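Local coordinates for (R)-S-adenosyl-L-methionine hydrolase (Thermus thermophilus, PDB 2CW5), which catalyses the hydrolysis of S-adenosyl-L-methionine to adenosine and L-methionine, working as a homotrimer without chlorinase or fluorinase activity, at residues A48-A51 / L52-A55; L98-L102 / D103-R107; A130-H133 / G134-V137; A142-A146 / L147-P151; G245-E248 / G249-V252. All blocks are in the same frame, centred on the assembly; numbering follows the deposited sequence.

Interaction 1: A48-A51 / L52-A55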
loop_
_atom_site.group_PDB
_atom_site.type_symbol
_atom_site.label_atom_id
_atom_site.label_comp_id
_atom_site.label_asym_id
_atom_site.label_seq_id
_atom_site.Cartn_x
_atom_site.Cartn_y
_atom_site.Cartn_z
ATOM N N ALA C 48 5.760 -11.923 10.382
ATOM C CA ALA C 48 6.839 -11.457 9.518
ATOM C C ALA C 48 7.850 -12.559 9.233
ATOM O O ALA C 48 8.342 -12.680 8.106
ATOM C CB ALA C 48 7.534 -10.248 10.151
ATOM N N ALA C 49 8.166 -13.364 10.249
ATOM C CA ALA C 49 9.119 -14.462 10.066
ATOM C C ALA C 49 8.584 -15.425 9.016
ATOM O O ALA C 49 9.332 -15.916 8.167
ATOM C CB ALA C 49 9.333 -15.216 11.383
ATOM N N TYR C 50 7.287 -15.703 9.081
ATOM C CA TYR C 50 6.682 -16.628 8.125
ATOM C C TYR C 50 6.693 -16.057 6.709
ATOM O O TYR C 50 6.993 -16.775 5.751
ATOM C CB TYR C 50 5.245 -16.985 8.533
ATOM C CG TYR C 50 4.596 -17.967 7.573
ATOM C CD1 TYR C 50 5.142 -19.238 7.376
ATOM C CD2 TYR C 50 3.474 -17.609 6.824
ATOM C CE1 TYR C 50 4.593 -20.124 6.457
ATOM C CE2 TYR C 50 2.912 -18.497 5.895
ATOM C CZ TYR C 50 3.481 -19.749 5.719
ATOM O OH TYR C 50 2.952 -20.632 4.803
ATOM N N ALA C 51 6.372 -14.770 6.571
ATOM C CA ALA C 51 6.360 -14.132 5.256
ATOM C C ALA C 51 7.718 -14.273 4.561
ATOM O O ALA C 51 7.783 -14.517 3.358
ATOM C CB ALA C 51 5.985 -12.656 5.385
ATOM N N LEU C 52 8.800 -14.105 5.317
ATOM C CA LEU C 52 10.141 -14.240 4.758
ATOM C C LEU C 52 10.377 -15.688 4.332
ATOM O O LEU C 52 10.899 -15.951 3.255
ATOM C CB LEU C 52 11.191 -13.815 5.790
ATOM C CG LEU C 52 11.185 -12.321 6.145
ATOM C CD1 LEU C 52 12.142 -12.060 7.309
ATOM C CD2 LEU C 52 11.593 -11.501 4.925
ATOM N N PHE C 53 9.981 -16.619 5.195
ATOM C CA PHE C 53 10.112 -18.053 4.941
ATOM C C PHE C 53 9.412 -18.421 3.631
ATOM O O PHE C 53 9.931 -19.182 2.812
ATOM C CB PHE C 53 9.466 -18.807 6.105
ATOM C CG PHE C 53 9.469 -20.296 5.957
ATOM C CD1 PHE C 53 10.620 -21.036 6.224
ATOM C CD2 PHE C 53 8.305 -20.970 5.595
ATOM C CE1 PHE C 53 10.607 -22.427 6.137
ATOM C CE2 PHE C 53 8.281 -22.366 5.506
ATOM C CZ PHE C 53 9.435 -23.094 5.779
ATOM N N GLU C 54 8.226 -17.856 3.452
ATOM C CA GLU C 54 7.393 -18.096 2.288
ATOM C C GLU C 54 8.013 -17.668 0.951
ATOM O O GLU C 54 7.914 -18.385 -0.044
ATOM C CB GLU C 54 6.055 -17.382 2.510
ATOM C CG GLU C 54 5.016 -17.552 1.434
ATOM C CD GLU C 54 3.605 -17.370 1.983
ATOM O OE1 GLU C 54 3.355 -16.361 2.676
ATOM O OE2 GLU C 54 2.750 -18.241 1.725
ATOM N N ALA C 55 8.679 -16.520 0.939
ATOM C CA ALA C 55 9.255 -15.999 -0.297
ATOM C C ALA C 55 10.730 -16.260 -0.575
ATOM O O ALA C 55 11.143 -16.305 -1.738
ATOM C CB ALA C 55 8.991 -14.497 -0.372
#

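Interaction 2: L98-L102 / D103-R107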
loop_
_atom_site.group_PDB
_atom_site.type_symbol
_atom_site.label_atom_id
_atom_site.label_comp_id
_atom_site.label_asym_id
_atom_site.label_seq_id
_atom_site.Cartn_x
_atom_site.Cartn_y
_atom_site.Cartn_z
ATOM N N LEU C 98 13.028 -18.314 10.697
ATOM C CA LEU C 98 12.614 -19.303 9.706
ATOM C C LEU C 98 13.451 -19.223 8.432
ATOM O O LEU C 98 13.839 -20.251 7.869
ATOM C CB LEU C 98 11.120 -19.133 9.411
ATOM C CG LEU C 98 10.246 -19.430 10.639
ATOM C CD1 LEU C 98 8.782 -19.206 10.305
ATOM C CD2 LEU C 98 10.468 -20.873 11.104
ATOM N N ALA C 99 13.743 -18.008 7.979
ATOM C CA ALA C 99 14.567 -17.834 6.789
ATOM C C ALA C 99 15.893 -18.560 7.006
ATOM O O ALA C 99 16.424 -19.212 6.105
ATOM C CB ALA C 99 14.837 -16.352 6.549
ATOM N N TRP C 100 16.418 -18.433 8.219
ATOM C CA TRP C 100 17.689 -19.042 8.561
ATOM C C TRP C 100 17.672 -20.567 8.602
ATOM O O TRP C 100 18.730 -21.196 8.614
ATOM C CB TRP C 100 18.212 -18.439 9.872
ATOM C CG TRP C 100 18.660 -17.005 9.685
ATOM C CD1 TRP C 100 18.997 -16.401 8.503
ATOM C CD2 TRP C 100 18.875 -16.025 10.706
ATOM N NE1 TRP C 100 19.409 -15.114 8.728
ATOM C CE2 TRP C 100 19.345 -14.855 10.070
ATOM C CE3 TRP C 100 18.714 -16.021 12.099
ATOM C CZ2 TRP C 100 19.659 -13.690 10.776
ATOM C CZ3 TRP C 100 19.026 -14.861 12.804
ATOM C CH2 TRP C 100 19.494 -13.711 12.138
ATOM N N LEU C 101 16.482 -21.166 8.617
ATOM C CA LEU C 101 16.386 -22.623 8.585
ATOM C C LEU C 101 16.670 -23.047 7.148
ATOM O O LEU C 101 17.144 -24.151 6.892
ATOM C CB LEU C 101 14.985 -23.101 8.973
ATOM C CG LEU C 101 14.595 -23.025 10.447
ATOM C CD1 LEU C 101 13.142 -23.459 10.612
ATOM C CD2 LEU C 101 15.532 -23.923 11.268
ATOM N N LEU C 102 16.368 -22.156 6.211
ATOM C CA LEU C 102 16.593 -22.427 4.799
ATOM C C LEU C 102 18.007 -21.999 4.410
ATOM O O LEU C 102 18.603 -22.557 3.485
ATOM C CB LEU C 102 15.585 -21.651 3.945
ATOM C CG LEU C 102 14.090 -21.851 4.230
ATOM C CD1 LEU C 102 13.282 -20.889 3.370
ATOM C CD2 LEU C 102 13.687 -23.291 3.952
ATOM N N ASP C 103 18.537 -21.021 5.138
ATOM C CA ASP C 103 19.860 -20.461 4.861
ATOM C C ASP C 103 20.526 -19.898 6.122
ATOM O O ASP C 103 20.434 -18.704 6.413
ATOM C CB ASP C 103 19.707 -19.367 3.790
ATOM C CG ASP C 103 20.982 -18.580 3.551
ATOM O OD1 ASP C 103 22.070 -19.188 3.507
ATOM O OD2 ASP C 103 20.890 -17.343 3.386
ATOM N N PRO C 104 21.199 -20.765 6.897
ATOM C CA PRO C 104 21.893 -20.384 8.132
ATOM C C PRO C 104 23.052 -19.447 7.804
ATOM O O PRO C 104 23.938 -19.798 7.027
ATOM C CB PRO C 104 22.389 -21.724 8.682
ATOM C CG PRO C 104 21.410 -22.704 8.128
ATOM C CD PRO C 104 21.204 -22.227 6.724
ATOM N N PRO C 105 23.061 -18.241 8.387
ATOM C CA PRO C 105 24.152 -17.307 8.101
ATOM C C PRO C 105 25.522 -17.798 8.553
ATOM O O PRO C 105 25.646 -18.527 9.540
ATOM C CB PRO C 105 23.715 -16.033 8.823
ATOM C CG PRO C 105 22.918 -16.550 9.967
ATOM C CD PRO C 105 22.098 -17.652 9.334
ATOM N N ARG C 106 26.544 -17.395 7.810
ATOM C CA ARG C 106 27.921 -17.768 8.110
ATOM C C ARG C 106 28.607 -16.629 8.862
ATOM O O ARG C 106 29.481 -16.865 9.696
ATOM C CB ARG C 106 28.672 -18.062 6.810
ATOM C CG ARG C 106 28.103 -19.226 6.014
ATOM C CD ARG C 106 28.524 -20.568 6.597
ATOM N NE ARG C 106 29.953 -20.810 6.404
ATOM C CZ ARG C 106 30.588 -21.916 6.783
ATOM N NH1 ARG C 106 29.923 -22.896 7.383
ATOM N NH2 ARG C 106 31.890 -22.043 6.559
ATOM N N ARG C 107 28.206 -15.396 8.564
ATOM C CA ARG C 107 28.775 -14.219 9.217
ATOM C C ARG C 107 27.707 -13.180 9.541
ATOM O O ARG C 107 26.696 -13.086 8.850
ATOM C CB ARG C 107 29.845 -13.576 8.325
ATOM C CG ARG C 107 31.099 -14.415 8.154
ATOM C CD ARG C 107 32.215 -13.600 7.523
ATOM N NE ARG C 107 31.907 -13.204 6.155
ATOM C CZ ARG C 107 32.598 -12.297 5.472
ATOM N NH1 ARG C 107 33.634 -11.691 6.037
ATOM N NH2 ARG C 107 32.254 -11.993 4.227
#

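Interaction 3: A130-H133 / G134-V137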
loop_
_atom_site.group_PDB
_atom_site.type_symbol
_atom_site.label_atom_id
_atom_site.label_comp_id
_atom_site.label_asym_id
_atom_site.label_seq_id
_atom_site.Cartn_x
_atom_site.Cartn_y
_atom_site.Cartn_z
ATOM N N ALA C 130 17.687 8.273 16.835
ATOM C CA ALA C 130 17.167 6.919 17.002
ATOM C C ALA C 130 15.646 6.894 17.006
ATOM O O ALA C 130 15.032 6.311 17.901
ATOM C CB ALA C 130 17.703 6.308 18.299
ATOM N N THR C 131 15.039 7.522 16.003
ATOM C CA THR C 131 13.584 7.568 15.902
ATOM C C THR C 131 13.064 6.904 14.625
ATOM O O THR C 131 11.852 6.768 14.440
ATOM C CB THR C 131 13.069 9.029 15.940
ATOM O OG1 THR C 131 13.712 9.792 14.911
ATOM C CG2 THR C 131 13.364 9.667 17.292
ATOM N N PHE C 132 13.978 6.486 13.754
ATOM C CA PHE C 132 13.605 5.857 12.488
ATOM C C PHE C 132 14.790 5.029 11.982
ATOM O O PHE C 132 15.451 5.404 11.014
ATOM C CB PHE C 132 13.246 6.950 11.466
ATOM C CG PHE C 132 12.545 6.442 10.225
ATOM C CD1 PHE C 132 12.460 5.079 9.947
ATOM C CD2 PHE C 132 11.982 7.344 9.325
ATOM C CE1 PHE C 132 11.825 4.619 8.789
ATOM C CE2 PHE C 132 11.348 6.901 8.167
ATOM C CZ PHE C 132 11.269 5.530 7.898
ATOM N N HIS C 133 15.055 3.902 12.639
ATOM C CA HIS C 133 16.180 3.053 12.253
ATOM C C HIS C 133 16.148 2.572 10.805
ATOM O O HIS C 133 17.195 2.420 10.182
ATOM C CB HIS C 133 16.280 1.843 13.190
ATOM C CG HIS C 133 16.626 2.203 14.601
ATOM N ND1 HIS C 133 15.712 2.148 15.632
ATOM C CD2 HIS C 133 17.784 2.643 15.150
ATOM C CE1 HIS C 133 16.292 2.536 16.755
ATOM N NE2 HIS C 133 17.550 2.843 16.489
ATOM N N GLY C 134 14.955 2.331 10.269
ATOM C CA GLY C 134 14.862 1.866 8.895
ATOM C C GLY C 134 15.530 2.836 7.941
ATOM O O GLY C 134 16.243 2.448 7.008
ATOM N N ARG C 135 15.303 4.117 8.202
ATOM C CA ARG C 135 15.851 5.196 7.393
ATOM C C ARG C 135 17.325 5.487 7.662
ATOM O O ARG C 135 18.134 5.568 6.737
ATOM C CB ARG C 135 15.057 6.482 7.656
ATOM C CG ARG C 135 15.528 7.696 6.864
ATOM C CD ARG C 135 14.806 8.954 7.334
ATOM N NE ARG C 135 15.315 9.431 8.621
ATOM C CZ ARG C 135 14.656 10.253 9.433
ATOM N NH1 ARG C 135 13.448 10.693 9.106
ATOM N NH2 ARG C 135 15.210 10.642 10.571
ATOM N N ASP C 136 17.666 5.648 8.937
ATOM C CA ASP C 136 19.024 6.011 9.313
ATOM C C ASP C 136 20.068 4.915 9.512
ATOM O O ASP C 136 21.258 5.211 9.485
ATOM C CB ASP C 136 18.975 6.908 10.555
ATOM C CG ASP C 136 18.084 8.123 10.353
ATOM O OD1 ASP C 136 18.156 8.740 9.272
ATOM O OD2 ASP C 136 17.316 8.466 11.273
ATOM N N VAL C 137 19.636 3.669 9.697
ATOM C CA VAL C 137 20.571 2.563 9.899
ATOM C C VAL C 137 20.444 1.424 8.881
ATOM O O VAL C 137 21.411 1.077 8.197
ATOM C CB VAL C 137 20.419 1.961 11.329
ATOM C CG1 VAL C 137 21.360 0.760 11.501
ATOM C CG2 VAL C 137 20.737 3.024 12.379
HETATM O O HOH W 1 16.761 7.575 13.606
#

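Interaction 4: A142-A146 / L147-P151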
loop_
_atom_site.group_PDB
_atom_site.type_symbol
_atom_site.label_atom_id
_atom_site.label_comp_id
_atom_site.label_asym_id
_atom_site.label_seq_id
_atom_site.Cartn_x
_atom_site.Cartn_y
_atom_site.Cartn_z
ATOM N N ALA C 142 21.704 -1.612 3.667
ATOM C CA ALA C 142 21.203 -2.369 2.527
ATOM C C ALA C 142 21.785 -1.841 1.218
ATOM O O ALA C 142 22.162 -2.618 0.344
ATOM C CB ALA C 142 19.688 -2.303 2.491
ATOM N N ALA C 143 21.856 -0.520 1.079
ATOM C CA ALA C 143 22.402 0.077 -0.137
ATOM C C ALA C 143 23.871 -0.335 -0.279
ATOM O O ALA C 143 24.327 -0.720 -1.361
ATOM C CB ALA C 143 22.282 1.595 -0.072
ATOM N N HIS C 144 24.596 -0.260 0.833
ATOM C CA HIS C 144 26.007 -0.624 0.874
ATOM C C HIS C 144 26.194 -2.039 0.330
ATOM O O HIS C 144 27.006 -2.267 -0.566
ATOM C CB HIS C 144 26.503 -0.525 2.317
ATOM C CG HIS C 144 27.955 -0.837 2.491
ATOM N ND1 HIS C 144 28.446 -2.124 2.494
ATOM C CD2 HIS C 144 29.018 -0.029 2.711
ATOM C CE1 HIS C 144 29.748 -2.097 2.717
ATOM N NE2 HIS C 144 30.121 -0.837 2.851
ATOM N N LEU C 145 25.424 -2.981 0.866
ATOM C CA LEU C 145 25.491 -4.375 0.436
ATOM C C LEU C 145 24.988 -4.568 -0.994
ATOM O O LEU C 145 25.544 -5.370 -1.743
ATOM C CB LEU C 145 24.682 -5.255 1.392
ATOM C CG LEU C 145 25.280 -5.341 2.798
ATOM C CD1 LEU C 145 24.292 -6.003 3.755
ATOM C CD2 LEU C 145 26.597 -6.119 2.731
ATOM N N ALA C 146 23.944 -3.833 -1.367
ATOM C CA ALA C 146 23.382 -3.929 -2.712
ATOM C C ALA C 146 24.416 -3.506 -3.757
ATOM O O ALA C 146 24.431 -4.026 -4.875
ATOM C CB ALA C 146 22.132 -3.053 -2.828
ATOM N N LEU C 147 25.275 -2.560 -3.388
ATOM C CA LEU C 147 26.317 -2.076 -4.291
ATOM C C LEU C 147 27.414 -3.119 -4.441
ATOM O O LEU C 147 28.156 -3.114 -5.418
ATOM C CB LEU C 147 26.928 -0.775 -3.765
ATOM C CG LEU C 147 26.092 0.499 -3.881
ATOM C CD1 LEU C 147 26.764 1.619 -3.104
ATOM C CD2 LEU C 147 25.934 0.877 -5.347
ATOM N N GLY C 148 27.512 -4.015 -3.465
ATOM C CA GLY C 148 28.526 -5.050 -3.519
ATOM C C GLY C 148 29.714 -4.754 -2.626
ATOM O O GLY C 148 30.717 -5.466 -2.667
ATOM N N LEU C 149 29.604 -3.704 -1.817
ATOM C CA LEU C 149 30.679 -3.327 -0.906
ATOM C C LEU C 149 30.799 -4.346 0.230
ATOM O O LEU C 149 29.803 -4.918 0.670
ATOM C CB LEU C 149 30.421 -1.922 -0.358
ATOM C CG LEU C 149 30.456 -0.816 -1.414
ATOM C CD1 LEU C 149 30.008 0.504 -0.810
ATOM C CD2 LEU C 149 31.865 -0.698 -1.976
ATOM N N PRO C 150 32.025 -4.571 0.729
ATOM C CA PRO C 150 32.308 -5.523 1.811
ATOM C C PRO C 150 31.487 -5.333 3.080
ATOM O O PRO C 150 31.305 -4.214 3.554
ATOM C CB PRO C 150 33.801 -5.330 2.053
ATOM C CG PRO C 150 34.002 -3.890 1.735
ATOM C CD PRO C 150 33.209 -3.737 0.458
ATOM N N PRO C 151 30.988 -6.438 3.654
ATOM C CA PRO C 151 30.182 -6.379 4.876
ATOM C C PRO C 151 30.914 -5.768 6.068
ATOM O O PRO C 151 30.313 -5.047 6.864
ATOM C CB PRO C 151 29.791 -7.840 5.102
ATOM C CG PRO C 151 30.933 -8.592 4.502
ATOM C CD PRO C 151 31.180 -7.834 3.222
#

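Interaction 5: G245-E248 / G249-V252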
loop_
_atom_site.group_PDB
_atom_site.type_symbol
_atom_site.label_atom_id
_atom_site.label_comp_id
_atom_site.label_asym_id
_atom_site.label_seq_id
_atom_site.Cartn_x
_atom_site.Cartn_y
_atom_site.Cartn_z
ATOM N N GLY C 245 -11.833 -19.074 17.149
ATOM C CA GLY C 245 -11.190 -18.411 18.272
ATOM C C GLY C 245 -9.761 -18.860 18.508
ATOM O O GLY C 245 -9.334 -19.022 19.651
ATOM N N LEU C 246 -9.011 -19.052 17.428
ATOM C CA LEU C 246 -7.625 -19.503 17.533
ATOM C C LEU C 246 -6.660 -18.397 17.938
ATOM O O LEU C 246 -6.932 -17.211 17.746
ATOM C CB LEU C 246 -7.166 -20.103 16.201
ATOM C CG LEU C 246 -8.037 -21.228 15.638
ATOM C CD1 LEU C 246 -7.464 -21.704 14.313
ATOM C CD2 LEU C 246 -8.108 -22.374 16.635
ATOM N N LYS C 247 -5.526 -18.802 18.500
ATOM C CA LYS C 247 -4.492 -17.869 18.920
ATOM C C LYS C 247 -3.113 -18.486 18.702
ATOM O O LYS C 247 -2.958 -19.707 18.756
ATOM C CB LYS C 247 -4.674 -17.499 20.396
ATOM C CG LYS C 247 -5.927 -16.678 20.664
ATOM C CD LYS C 247 -5.915 -16.062 22.054
ATOM C CE LYS C 247 -7.047 -15.049 22.218
ATOM N NZ LYS C 247 -8.393 -15.674 22.076
ATOM N N GLU C 248 -2.118 -17.644 18.438
ATOM C CA GLU C 248 -0.757 -18.123 18.224
ATOM C C GLU C 248 -0.257 -18.865 19.457
ATOM O O GLU C 248 -0.564 -18.482 20.591
ATOM C CB GLU C 248 0.184 -16.953 17.918
ATOM C CG GLU C 248 -0.138 -16.223 16.626
ATOM C CD GLU C 248 -1.039 -15.016 16.834
ATOM O OE1 GLU C 248 -1.966 -15.086 17.676
ATOM O OE2 GLU C 248 -0.821 -13.996 16.144
ATOM N N GLY C 249 0.512 -19.928 19.225
ATOM C CA GLY C 249 1.052 -20.711 20.321
ATOM C C GLY C 249 0.151 -21.860 20.720
ATOM O O GLY C 249 0.579 -22.791 21.400
HETATM N N MSE C 250 -1.103 -21.798 20.294
HETATM C CA MSE C 250 -2.061 -22.840 20.613
HETATM C C MSE C 250 -1.553 -24.168 20.057
HETATM O O MSE C 250 -1.146 -24.250 18.899
HETATM C CB MSE C 250 -3.409 -22.485 19.996
HETATM C CG MSE C 250 -4.607 -23.104 20.657
HETATM SE SE MSE C 250 -6.210 -22.259 19.977
HETATM C CE MSE C 250 -6.182 -20.663 21.062
ATOM N N PRO C 251 -1.557 -25.224 20.881
ATOM C CA PRO C 251 -1.073 -26.506 20.367
ATOM C C PRO C 251 -1.948 -27.120 19.275
ATOM O O PRO C 251 -3.170 -26.939 19.246
ATOM C CB PRO C 251 -0.982 -27.378 21.621
ATOM C CG PRO C 251 -2.008 -26.782 22.536
ATOM C CD PRO C 251 -1.829 -25.299 22.328
ATOM N N VAL C 252 -1.284 -27.823 18.364
ATOM C CA VAL C 252 -1.929 -28.499 17.248
ATOM C C VAL C 252 -1.429 -29.934 17.320
ATOM O O VAL C 252 -0.224 -30.172 17.401
ATOM C CB VAL C 252 -1.515 -27.862 15.906
ATOM C CG1 VAL C 252 -2.163 -28.607 14.751
ATOM C CG2 VAL C 252 -1.930 -26.393 15.882
#

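Interaction 1: A48-A51 / L52-A55
Y50 reaches forward along helix 45-55 to touch F53 and E54, the residues three and four places on in the same helix. Its CB leads away from the next turn, but with CG anti to the backbone N (chi1 -179°) the ring swings back beside the residues ahead. Beyond CB and CG, the first ring carbon to meet something is CD1, 4.0 Å from F53 CD2, and CE1 lies about as near to the same atom. On the other half of the ring, Y50 CE2 is 3.9 Å from E54 OE1. At the tip, Y50 OH stands 3.9 Å from E54 OE2, which makes the meeting one of van der Waals proximity. The ring and the carboxylate are turned 52° apart, so they neither stack nor lie coplanar. With an alanine here, F53 CD2 and the carboxylate of E54 would probably lose the ring they lie against and be freer to turn.

The backbone supplies the polar bonds of regular helix: E54 N to Y50 O (2.8 Å, N-H...O 155°) is the shortest, and F53 N bonds to A49 O at 3.1 Å.

L52 points to the sheet, packing on L7, L36, V65 and A67, while A51 meets L7 and also P15 of the second subunit. Y50 lies on A228 and L230 and E54 on S227, so the helix packs on strands 4-8, 34-37 and 64-68 and on the loop holding S227, A228 and L230; S227, and E232 of strand 231-235, probably bind S-adenosyl-L-methionine.

Interaction 2: L98-L102 / D103-R107
W100 and P105 make the main apolar contact. The proline CD lies over one face of the indole, 3.5 Å from the centroid of the five-membered ring and 15° off its normal, a CH-pi interaction; the two side chains cross at about a right angle. W100 has CG anti to its carbonyl carbon (chi1 -71°), which turns the indole toward the chain that follows.

Of backbone hydrogen bonds, D103 N donates to A99 O at 2.9 Å, in the carbonyl plane, and the same oxygen accepts L102 N, so A99 O takes two donors where this short helix closes. P104 has no N-H to offer W100 O, although its CG comes within 3.1 Å of it. A CA-H...O contact, W100 CA to D103 O at 3.5 Å, adds to the turn.

The chain then enters strand 107-110 through a classic beta bulge, in which R106 and R107 both face L83.

The polar end of D103 is engaged outside the turn: OD1 accepts R85 N, while OD2 accepts W86 N and Y88 OH. Y88 also meets the W100 ring edge to face, and A82 of strand 79-83 touches both W100 and P105.

Interaction 3: A130-H133 / G134-V137
F132 sits at the N-cap of helix 133-147, and its carbonyl oxygen accepts D136 N at 3.0 Å with an N-H...O angle of 174°, the donor nearly in line with the C=O bond; R135 N adds a weak bond to the same oxygen. H133 O receives V137 N at 2.8 Å, and a wider pi-type turn runs over 134-137.

The principal side-chain meeting is R135 on F132. R135 CB lies over the centre of the phenyl ring, 3.5 Å from its centroid and 8° off the normal, a CH-pi contact. With its chain bent at chi3, R135 brings the guanidinium back so that F132 CB sits over one of its faces, the phenyl and guanidinium planes 52° apart. That bend also lets R135 form a side-on salt bridge to D136: NE donates to OD1 at 3.0 Å, met from above the carboxylate plane, and NH2 to the syn lone pair of OD2. A water links the carboxylate to the turn before it, accepting from F132 N at 3.0 Å and donating to D136 OD2 at 2.6 Å. H133 and V137 lie side by side, with V137 CG2 at the imidazole edge, 4.1 Å from H133 CD2.

By similarity H133 is important for activity, and its side chain lies about 6 Å from that of D70. F132 meets Y16 edge to face, and R135 packs on V19 and V23 of helix 16-24 while its NH1 donates to S227 O of the third subunit, so this helix start lies against both helix 16-24 and a subunit interface.

Interaction 4: A142-A146 / L147-P151
A Schellman motif ends helix 133-147, with G148 turning the chain out of the helix at a positive phi of 102°. H144 O accepts L149 N at 3.2 Å (N-H...O 146°) and also takes weak bonds from L147 N and G148 N. L145 O accepts G148 N at 2.9 Å, from well above the carbonyl plane, and A143 O holds L147 N at 2.9 Å. With this backbone conformation a side chain at G148 would collide with the preceding carbonyl oxygen, which explains the glycine.

L149 folds back over the helix end. It lies over one face of the H144 imidazole, and the two side chains cross at about a right angle. H144 has CG anti to its backbone N (chi1 -178°), which turns the ring forward to the returning chain. The ring is probably turned over in the model, and the detail of its close approaches to L149 CB and P150 O is doubtful. Elsewhere, L145 CD2 lies 4.3 Å from P151 CB.

A glycine in place of H144 would probably leave L149 without the ring it crosses, free to shift. The carbonyls of A143, H144 and L145 thus find backbone N-H partners within the reversing chain, while L149 packs on H144 and P151 lightly on L145.

Interaction 5: G245-E248 / G249-V252
The N-H of M250 donates to K247 O at 3.2 Å with an N-H...O angle of 153°, the bond that closes a type II beta turn from K247 to M250. The donor is tilted from the carbonyl plane. G249 holds the third position with phi 91°, where a CB would run into E248 O, so a residue without a side chain is demanded there.

M250 is a selenomethionine, and its long side chain folds back over G245, L246 and K247. With CG anti to the backbone N (chi1 -156°) it first extends, and a bend at chi3 then turns CE inward. M250 SE lies 3.8 Å from L246 CD2, the two side chains crossing at about a right angle, and M250 CE reaches K247 CB at 3.6 Å. M250 CE is also 3.8 Å from G245 O. The side-chain contacts are van der Waals, with one backbone bond closing the turn.

G245, with positive phi, is the C-prime residue of the Schellman motif that ends helix 240-243. Backbone bonds tie G249 and M250 to V178 of strand 175-181, and L246 packs on F181, V202 and A187, with its side chain about 7 Å from that of V235, which by similarity binds adenosine. The segment 245-250 links helix 240-243 to strand 251-254, which lies between strands 199-202 and 175-181 in the antiparallel sheet.

Overall arrangement
Along the chain the five contacts come in series, from interaction 1 to interaction 5. The first four belong to the N-terminal domain around its mixed sheet, and the fifth to the C-terminal domain. Interactions 1 and 2, with centres 13 Å apart, touch through F53 against L98 and L102. Interactions 3 and 4 mark the two ends of helix 133-147, their centres 18 Å apart, and R107 of interaction 2 touches P151 of interaction 4. Interactions 4 and 5 are 40 Å apart between centres, on opposite sides of the chain's centre. Interactions 1 and 3 both approach S227, one within the chain and one on the third subunit, consistent with probable substrate sites lying at subunit interfaces.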